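Local coordinates for malonyl CoA-acyl carrier protein transacylase (Burkholderia pseudomallei 1710b, PDB 3EZO), which probably transfers the malonyl group from malonyl-CoA to the phosphopantetheine thiol of holo-acyl carrier protein, supplying malonyl-ACP for fatty acid synthesis, at residues Thr65-Tyr77 / Phe113-Met127. Numbering follows the deposited sequence. Where two conformers were deposited one is given.
Sequences TTNTQPVMLTAAY and FRDALPLVRFRAQAM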
ATOM      1  N   THR A  65     -10.403  -8.776  -2.340  1.00 20.84           N
ATOM      2  CA  THR A  65      -9.453  -7.737  -2.771  1.00 20.74           C
ATOM      3  C   THR A  65     -10.111  -6.624  -3.577  1.00 19.74           C
ATOM      4  O   THR A  65      -9.733  -5.466  -3.445  1.00 19.99           O
ATOM      5  CB  THR A  65      -8.263  -8.325  -3.562  1.00 21.50           C
ATOM      6  OG1 THR A  65      -8.702  -8.658  -4.886  1.00 24.40           O
ATOM      7  CG2 THR A  65      -7.697  -9.555  -2.853  1.00 20.84           C
ATOM      8  N   THR A  66     -11.105  -6.959  -4.393  1.00 19.24           N
ATOM      9  CA  THR A  66     -11.889  -5.965  -5.142  1.00 19.39           C
ATOM     10  C   THR A  66     -12.647  -4.989  -4.234  1.00 18.05           C
ATOM     11  O   THR A  66     -13.069  -3.916  -4.686  1.00 17.47           O
ATOM     12  CB  THR A  66     -12.924  -6.644  -6.114  1.00 20.43           C
ATOM     13  OG1 THR A  66     -13.421  -7.872  -5.515  1.00 25.24           O
ATOM     14  CG2 THR A  66     -12.279  -6.898  -7.555  1.00 21.40           C
ATOM     15  N   ASN A  67     -12.866  -5.394  -2.976  1.00 16.36           N
ATOM     16  CA  ASN A  67     -13.387  -4.496  -1.943  1.00 15.70           C
ATOM     17  C   ASN A  67     -12.264  -3.902  -1.128  1.00 15.02           C
ATOM     18  O   ASN A  67     -12.295  -2.719  -0.825  1.00 16.08           O
ATOM     19  CB  ASN A  67     -14.299  -5.235  -0.943  1.00 14.96           C
ATOM     20  CG  ASN A  67     -15.625  -5.549  -1.504  1.00 15.94           C
ATOM     21  OD1 ASN A  67     -16.125  -4.862  -2.423  1.00 15.66           O
ATOM     22  ND2 ASN A  67     -16.263  -6.569  -0.927  1.00 17.78           N
ATOM     23  N   THR A  68     -11.294  -4.723  -0.740  1.00 14.28           N
ATOM     24  CA  THR A  68     -10.230  -4.271   0.140  1.00 14.51           C
ATOM     25  C   THR A  68      -9.501  -3.033  -0.458  1.00 13.54           C
ATOM     26  O   THR A  68      -9.249  -2.077   0.259  1.00 12.43           O
ATOM     27  CB  THR A  68      -9.230  -5.397   0.496  1.00 15.34           C
ATOM     28  OG1 THR A  68      -9.935  -6.562   0.910  1.00 18.86           O
ATOM     29  CG2 THR A  68      -8.315  -4.968   1.614  1.00 15.59           C
ATOM     30  N   GLN A  69      -9.197  -3.039  -1.763  1.00 12.09           N
ATOM     31  CA  GLN A  69      -8.404  -1.940  -2.339  1.00 11.74           C
ATOM     32  C   GLN A  69      -9.173  -0.585  -2.297  1.00 11.18           C
ATOM     33  O   GLN A  69      -8.676   0.386  -1.721  1.00 10.61           O
ATOM     34  CB  GLN A  69      -7.875  -2.309  -3.737  1.00 12.43           C
ATOM     35  CG  GLN A  69      -6.779  -3.372  -3.656  1.00 12.75           C
ATOM     36  CD  GLN A  69      -5.945  -3.497  -4.894  1.00 13.09           C
ATOM     37  OE1 GLN A  69      -5.833  -2.564  -5.689  1.00 10.57           O
ATOM     38  NE2 GLN A  69      -5.344  -4.675  -5.068  1.00  9.15           N
ATOM     39  N   PRO A  70     -10.410  -0.548  -2.812  1.00 11.64           N
ATOM     40  CA  PRO A  70     -11.188   0.693  -2.611  1.00 11.31           C
ATOM     41  C   PRO A  70     -11.543   1.011  -1.141  1.00 10.96           C
ATOM     42  O   PRO A  70     -11.609   2.173  -0.778  1.00 11.24           O
ATOM     43  CB  PRO A  70     -12.424   0.506  -3.482  1.00 11.72           C
ATOM     44  CG  PRO A  70     -12.363  -0.949  -4.061  1.00 12.85           C
ATOM     45  CD  PRO A  70     -11.071  -1.544  -3.704  1.00 11.65           C
ATOM     46  N   VAL A  71     -11.734   0.001  -0.307  1.00 11.08           N
ATOM     47  CA  VAL A  71     -11.939   0.223   1.111  1.00 11.60           C
ATOM     48  C   VAL A  71     -10.739   0.913   1.775  1.00 11.77           C
ATOM     49  O   VAL A  71     -10.913   1.823   2.604  1.00 11.00           O
ATOM     50  CB  VAL A  71     -12.310  -1.086   1.869  1.00 11.91           C
ATOM     51  CG1 VAL A  71     -12.073  -0.911   3.362  1.00 11.63           C
ATOM     52  CG2 VAL A  71     -13.779  -1.506   1.557  1.00 10.88           C
ATOM     53  N   MET A  72      -9.523   0.479   1.428  1.00 10.54           N
ATOM     54  CA  MET A  72      -8.345   1.026   2.074  1.00  9.88           C
ATOM     55  C   MET A  72      -7.985   2.427   1.560  1.00  9.87           C
ATOM     56  O   MET A  72      -7.432   3.234   2.313  1.00  8.97           O
ATOM     57  CB  MET A  72      -7.136   0.097   1.990  1.00  9.90           C
ATOM     58  CG  MET A  72      -7.126  -1.036   2.963  1.00 11.53           C
ATOM     59  SD  MET A  72      -7.353  -0.548   4.665  1.00 13.79           S
ATOM     60  CE  MET A  72      -5.928   0.544   4.989  1.00 12.64           C
ATOM     61  N   LEU A  73      -8.303   2.692   0.294  1.00 10.30           N
ATOM     62  CA  LEU A  73      -8.184   4.016  -0.288  1.00 10.42           C
ATOM     63  C   LEU A  73      -9.161   4.961   0.434  1.00  9.30           C
ATOM     64  O   LEU A  73      -8.784   6.036   0.874  1.00  8.29           O
ATOM     65  CB  LEU A  73      -8.517   3.950  -1.780  1.00  9.76           C
ATOM     66  CG  LEU A  73      -8.575   5.260  -2.542  1.00 11.98           C
ATOM     67  CD1 LEU A  73      -7.219   5.627  -3.134  1.00 16.08           C
ATOM     68  CD2 LEU A  73      -9.602   5.163  -3.657  1.00 13.11           C
ATOM     69  N   THR A  74     -10.413   4.526   0.547  1.00  9.88           N
ATOM     70  CA  THR A  74     -11.464   5.327   1.209  1.00  9.51           C
ATOM     71  C   THR A  74     -11.131   5.624   2.670  1.00  9.86           C
ATOM     72  O   THR A  74     -11.188   6.764   3.111  1.00  9.98           O
ATOM     73  CB  THR A  74     -12.792   4.606   1.135  1.00  9.81           C
ATOM     74  OG1 THR A  74     -13.121   4.413  -0.230  1.00  8.66           O
ATOM     75  CG2 THR A  74     -13.903   5.408   1.849  1.00  7.79           C
ATOM     76  N   ALA A  75     -10.752   4.593   3.413  1.00 10.80           N
ATOM     77  CA  ALA A  75     -10.559   4.715   4.860  1.00 11.68           C
ATOM     78  C   ALA A  75      -9.388   5.615   5.182  1.00 12.36           C
ATOM     79  O   ALA A  75      -9.482   6.504   6.052  1.00 12.03           O
ATOM     80  CB  ALA A  75     -10.374   3.308   5.510  1.00 11.76           C
ATOM     81  N   ALA A  76      -8.282   5.384   4.476  1.00 11.55           N
ATOM     82  CA  ALA A  76      -7.094   6.218   4.642  1.00 11.70           C
ATOM     83  C   ALA A  76      -7.321   7.616   4.138  1.00 11.96           C
ATOM     84  O   ALA A  76      -6.931   8.570   4.818  1.00 12.91           O
ATOM     85  CB  ALA A  76      -5.859   5.571   4.020  1.00 11.83           C
ATOM     86  N   TYR A  77      -8.003   7.781   3.008  1.00 12.45           N
ATOM     87  CA  TYR A  77      -8.310   9.132   2.532  1.00 13.23           C
ATOM     88  C   TYR A  77      -9.292   9.883   3.455  1.00 12.94           C
ATOM     89  O   TYR A  77      -9.119  11.057   3.708  1.00 12.50           O
ATOM     90  CB  TYR A  77      -8.795   9.159   1.085  1.00 12.86           C
ATOM     91  CG  TYR A  77      -8.759  10.551   0.503  1.00 12.27           C
ATOM     92  CD1 TYR A  77      -7.614  11.344   0.572  1.00 14.91           C
ATOM     93  CD2 TYR A  77      -9.883  11.095  -0.088  1.00 13.84           C
ATOM     94  CE1 TYR A  77      -7.606  12.664   0.028  1.00 12.03           C
ATOM     95  CE2 TYR A  77      -9.882  12.377  -0.606  1.00 13.67           C
ATOM     96  CZ  TYR A  77      -8.757  13.158  -0.535  1.00 11.22           C
ATOM     97  OH  TYR A  77      -8.828  14.419  -1.099  1.00 14.07           O
ATOM     98  N   PHE A 113     -10.115  11.931  -5.989  1.00 13.50           N
ATOM     99  CA  PHE A 113     -10.650  10.802  -5.224  1.00 14.35           C
ATOM    100  C   PHE A 113     -11.763  10.087  -5.964  1.00 14.73           C
ATOM    101  O   PHE A 113     -11.767   8.875  -6.020  1.00 14.17           O
ATOM    102  CB  PHE A 113     -11.060  11.238  -3.826  1.00 14.33           C
ATOM    103  CG  PHE A 113     -11.634  10.123  -2.953  1.00 13.51           C
ATOM    104  CD1 PHE A 113     -10.919   8.950  -2.707  1.00 12.19           C
ATOM    105  CD2 PHE A 113     -12.885  10.271  -2.361  1.00 13.02           C
ATOM    106  CE1 PHE A 113     -11.443   7.914  -1.883  1.00 12.17           C
ATOM    107  CE2 PHE A 113     -13.414   9.269  -1.509  1.00 12.11           C
ATOM    108  CZ  PHE A 113     -12.688   8.087  -1.278  1.00 12.84           C
ATOM    109  N   ARG A 114     -12.638  10.848  -6.616  1.00 16.17           N
ATOM    110  CA  ARG A 114     -13.760  10.286  -7.355  1.00 17.18           C
ATOM    111  C   ARG A 114     -13.251   9.416  -8.481  1.00 16.68           C
ATOM    112  O   ARG A 114     -13.918   8.448  -8.833  1.00 15.71           O
ATOM    113  CB  ARG A 114     -14.660  11.418  -7.899  1.00 18.19           C
ATOM    114  CG  ARG A 114     -15.843  11.027  -8.720  1.00 22.49           C
ATOM    115  CD  ARG A 114     -16.784  10.117  -7.947  1.00 27.73           C
ATOM    116  NE  ARG A 114     -17.903   9.632  -8.765  1.00 30.86           N
ATOM    117  CZ  ARG A 114     -17.834   8.616  -9.626  1.00 33.23           C
ATOM    118  NH1 ARG A 114     -16.682   7.911  -9.799  1.00 31.83           N
ATOM    119  NH2 ARG A 114     -18.932   8.287 -10.303  1.00 33.25           N
ATOM    120  N   ASP A 115     -12.084   9.762  -9.054  1.00 15.38           N
ATOM    121  CA  ASP A 115     -11.479   8.928 -10.106  1.00 15.54           C
ATOM    122  C   ASP A 115     -10.693   7.771  -9.540  1.00 13.88           C
ATOM    123  O   ASP A 115     -10.615   6.706 -10.157  1.00 16.01           O
ATOM    124  CB  ASP A 115     -10.573   9.746 -11.040  1.00 14.47           C
ATOM    125  CG  ASP A 115     -11.338  10.850 -11.736  1.00 18.54           C
ATOM    126  OD1 ASP A 115     -12.592  10.739 -11.825  1.00 20.28           O
ATOM    127  OD2 ASP A 115     -10.702  11.833 -12.167  1.00 19.92           O
ATOM    128  N   ALA A 116     -10.114   7.970  -8.378  1.00 12.61           N
ATOM    129  CA  ALA A 116      -9.289   6.946  -7.769  1.00 11.53           C
ATOM    130  C   ALA A 116     -10.107   5.706  -7.365  1.00 10.63           C
ATOM    131  O   ALA A 116      -9.587   4.593  -7.300  1.00  9.74           O
ATOM    132  CB  ALA A 116      -8.506   7.508  -6.577  1.00 10.78           C
ATOM    133  N   LEU A 117     -11.395   5.905  -7.116  1.00 11.19           N
ATOM    134  CA  LEU A 117     -12.237   4.837  -6.608  1.00 10.14           C
ATOM    135  C   LEU A 117     -12.407   3.695  -7.641  1.00 10.05           C
ATOM    136  O   LEU A 117     -11.998   2.572  -7.361  1.00  9.14           O
ATOM    137  CB  LEU A 117     -13.563   5.425  -6.069  1.00 10.44           C
ATOM    138  CG  LEU A 117     -13.446   6.108  -4.703  1.00 11.68           C
ATOM    139  CD1 LEU A 117     -14.531   7.194  -4.517  1.00  9.27           C
ATOM    140  CD2 LEU A 117     -13.449   5.088  -3.547  1.00 10.42           C
ATOM    141  N   PRO A 118     -12.954   3.974  -8.847  1.00  9.91           N
ATOM    142  CA  PRO A 118     -13.043   2.886  -9.830  1.00 10.34           C
ATOM    143  C   PRO A 118     -11.658   2.436 -10.349  1.00 10.91           C
ATOM    144  O   PRO A 118     -11.507   1.302 -10.800  1.00 11.73           O
ATOM    145  CB  PRO A 118     -13.909   3.473 -10.933  1.00 10.66           C
ATOM    146  CG  PRO A 118     -13.723   5.026 -10.790  1.00 10.67           C
ATOM    147  CD  PRO A 118     -13.553   5.233  -9.327  1.00 10.21           C
ATOM    148  N   LEU A 119     -10.633   3.281 -10.208  1.00 11.36           N
ATOM    149  CA  LEU A 119      -9.293   2.920 -10.654  1.00 10.35           C
ATOM    150  C   LEU A 119      -8.759   1.784  -9.803  1.00  9.72           C
ATOM    151  O   LEU A 119      -8.245   0.825 -10.343  1.00  8.87           O
ATOM    152  CB  LEU A 119      -8.348   4.137 -10.620  1.00 10.61           C
ATOM    153  CG  LEU A 119      -6.810   3.967 -10.771  1.00  9.34           C
ATOM    154  CD1 LEU A 119      -6.353   3.224 -12.053  1.00  9.09           C
ATOM    155  CD2 LEU A 119      -6.102   5.364 -10.679  1.00  7.10           C
ATOM    156  N   VAL A 120      -8.884   1.882  -8.477  1.00  9.65           N
ATOM    157  CA  VAL A 120      -8.345   0.855  -7.605  1.00  9.34           C
ATOM    158  C   VAL A 120      -9.218  -0.387  -7.575  1.00 10.09           C
ATOM    159  O   VAL A 120      -8.702  -1.485  -7.391  1.00  9.09           O
ATOM    160  CB  VAL A 120      -8.000   1.352  -6.193  1.00  9.96           C
ATOM    161  CG1 VAL A 120      -7.118   2.583  -6.305  1.00  9.64           C
ATOM    162  CG2 VAL A 120      -9.287   1.625  -5.364  1.00  7.29           C
ATOM    163  N   ARG A 121     -10.523  -0.233  -7.787  0.50 10.37           N
ATOM    164  CA  ARG A 121     -11.389  -1.410  -8.022  0.50 10.76           C
ATOM    165  C   ARG A 121     -10.900  -2.186  -9.241  0.50 10.71           C
ATOM    166  O   ARG A 121     -10.707  -3.415  -9.204  0.50 10.60           O
ATOM    167  CB  ARG A 121     -12.832  -0.988  -8.238  0.50 10.23           C
ATOM    168  CG  ARG A 121     -13.788  -2.139  -8.412  0.50  9.76           C
ATOM    169  CD  ARG A 121     -15.238  -1.641  -8.387  0.50  8.68           C
ATOM    170  NE  ARG A 121     -15.490  -0.711  -9.500  0.50  9.35           N
ATOM    171  CZ  ARG A 121     -16.664  -0.157  -9.797  0.50  6.13           C
ATOM    172  NH1 ARG A 121     -17.747  -0.411  -9.083  0.50  3.14           N
ATOM    173  NH2 ARG A 121     -16.738   0.666 -10.821  0.50  7.38           N
ATOM    174  N   PHE A 122     -10.678  -1.457 -10.322  1.00 11.24           N
ATOM    175  CA  PHE A 122     -10.139  -2.070 -11.529  1.00 11.34           C
ATOM    176  C   PHE A 122      -8.749  -2.704 -11.280  1.00 10.79           C
ATOM    177  O   PHE A 122      -8.503  -3.846 -11.660  1.00 10.16           O
ATOM    178  CB  PHE A 122     -10.052  -1.065 -12.652  1.00 11.38           C
ATOM    179  CG  PHE A 122      -9.515  -1.666 -13.917  1.00 14.50           C
ATOM    180  CD1 PHE A 122     -10.369  -2.322 -14.803  1.00 19.60           C
ATOM    181  CD2 PHE A 122      -8.132  -1.660 -14.188  1.00 16.23           C
ATOM    182  CE1 PHE A 122      -9.885  -2.888 -15.981  1.00 20.72           C
ATOM    183  CE2 PHE A 122      -7.644  -2.254 -15.342  1.00 17.01           C
ATOM    184  CZ  PHE A 122      -8.520  -2.872 -16.229  1.00 18.61           C
ATOM    185  N   ARG A 123      -7.860  -1.968 -10.605  1.00 10.88           N
ATOM    186  CA  ARG A 123      -6.547  -2.496 -10.269  1.00 10.58           C
ATOM    187  C   ARG A 123      -6.682  -3.837  -9.540  1.00 11.00           C
ATOM    188  O   ARG A 123      -5.969  -4.801  -9.842  1.00 10.55           O
ATOM    189  CB  ARG A 123      -5.804  -1.524  -9.363  1.00 10.61           C
ATOM    190  CG  ARG A 123      -4.461  -2.046  -8.849  1.00 10.55           C
ATOM    191  CD  ARG A 123      -3.762  -0.925  -8.039  1.00 12.93           C
ATOM    192  NE  ARG A 123      -2.375  -1.229  -7.599  1.00  9.97           N
ATOM    193  CZ  ARG A 123      -2.041  -1.800  -6.453  1.00 11.56           C
ATOM    194  NH1 ARG A 123      -2.970  -2.251  -5.582  1.00 11.65           N
ATOM    195  NH2 ARG A 123      -0.762  -1.963  -6.166  1.00 12.33           N
ATOM    196  N   ALA A 124      -7.570  -3.888  -8.552  1.00 11.07           N
ATOM    197  CA  ALA A 124      -7.810  -5.138  -7.808  1.00 10.40           C
ATOM    198  C   ALA A 124      -8.223  -6.262  -8.745  1.00  9.86           C
ATOM    199  O   ALA A 124      -7.671  -7.369  -8.667  1.00 10.48           O
ATOM    200  CB  ALA A 124      -8.842  -4.940  -6.688  1.00  9.00           C
ATOM    201  N   GLN A 125      -9.157  -5.986  -9.643  1.00 10.32           N
ATOM    202  CA  GLN A 125      -9.648  -6.984 -10.617  1.00 11.81           C
ATOM    203  C   GLN A 125      -8.497  -7.492 -11.523  1.00 13.18           C
ATOM    204  O   GLN A 125      -8.326  -8.715 -11.696  1.00 13.94           O
ATOM    205  CB  GLN A 125     -10.819  -6.383 -11.434  1.00 12.72           C
ATOM    206  CG  GLN A 125     -10.999  -6.878 -12.916  1.00 16.23           C
ATOM    207  CD  GLN A 125     -11.418  -8.340 -13.026  1.00 20.42           C
ATOM    208  OE1 GLN A 125     -12.250  -8.843 -12.232  1.00 19.57           O
ATOM    209  NE2 GLN A 125     -10.855  -9.037 -14.025  1.00 23.32           N
ATOM    210  N   ALA A 126      -7.713  -6.541 -12.062  1.00 11.99           N
ATOM    211  CA  ALA A 126      -6.560  -6.826 -12.881  1.00 12.04           C
ATOM    212  C   ALA A 126      -5.530  -7.717 -12.200  1.00 12.03           C
ATOM    213  O   ALA A 126      -5.061  -8.670 -12.778  1.00 11.84           O
ATOM    214  CB  ALA A 126      -5.884  -5.489 -13.336  1.00 11.15           C
ATOM    215  N   MET A 127      -5.127  -7.346 -10.994  1.00 12.17           N
ATOM    216  CA  MET A 127      -4.118  -8.079 -10.254  1.00 12.45           C
ATOM    217  C   MET A 127      -4.594  -9.504  -9.852  1.00 13.95           C
ATOM    218  O   MET A 127      -3.804 -10.471  -9.829  1.00 13.11           O
ATOM    219  CB  MET A 127      -3.707  -7.298  -9.016  1.00 11.90           C
ATOM    220  CG  MET A 127      -3.031  -5.917  -9.317  1.00 10.68           C
ATOM    221  SD  MET A 127      -2.592  -5.093  -7.747  1.00 14.09           S
ATOM    222  CE  MET A 127      -1.153  -6.009  -7.273  1.00 11.71           C
TER
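The Phe113 ring is enclosed on both faces: CD2 of Tyr77 lies 3.5 Å above one, offset toward the rim, and CD1 of Leu117, from its own helix, covers the opposite face, while Leu73 CG meets the edge in the ring plane. These residues belong to a nearly antiparallel (147°), knobs-into-holes helix pair of the acyltransferase domain, whose segments 65-77 and 113-127 have axes 8.0 Å apart. Phe113 and Tyr77 are turned 43° against each other, centroids 4.9 Å apart, an oblique pair. Farther along, the Arg123 guanidinium carries Met127 SD over the centre of one face and Gln69 OE1 at its edge. Leu73 lodges among Phe113, Ala116, Leu117 and Val120; Gln69 enters the next hole, among Val120, Arg123, Ala124 and Met127. The CA atoms of Thr66 and Ala124 come within 4.9 Å, consistent with the small Ala124 side chain, whose CB rests 3.6 Å from Thr66 CA, and Val120 CG2 presses tightly on Pro70 CA.

Arg123 links this interface to the predicted active site. Its chain, extended from CG to NE, carries NH2 to hydrogen bonds with Gln256 OE1 and with OG of Ser98, the predicted nucleophile on a GxSxG pattern consistent with a nucleophile elbow. NH1 meanwhile donates to Gln69 OE1 at 2.9 Å, and Gln69 NE2 is hydrogen-bonded to Gln18 OE1, consistent with Gln69 being a second-shell residue that positions the guanidinium. The NH1 bond is fairly straight at the hydrogen (156°) and lies in the guanidinium plane, yet NH1 stands above the carbonyl plane of Gln69, off the lone-pair directions of OE1.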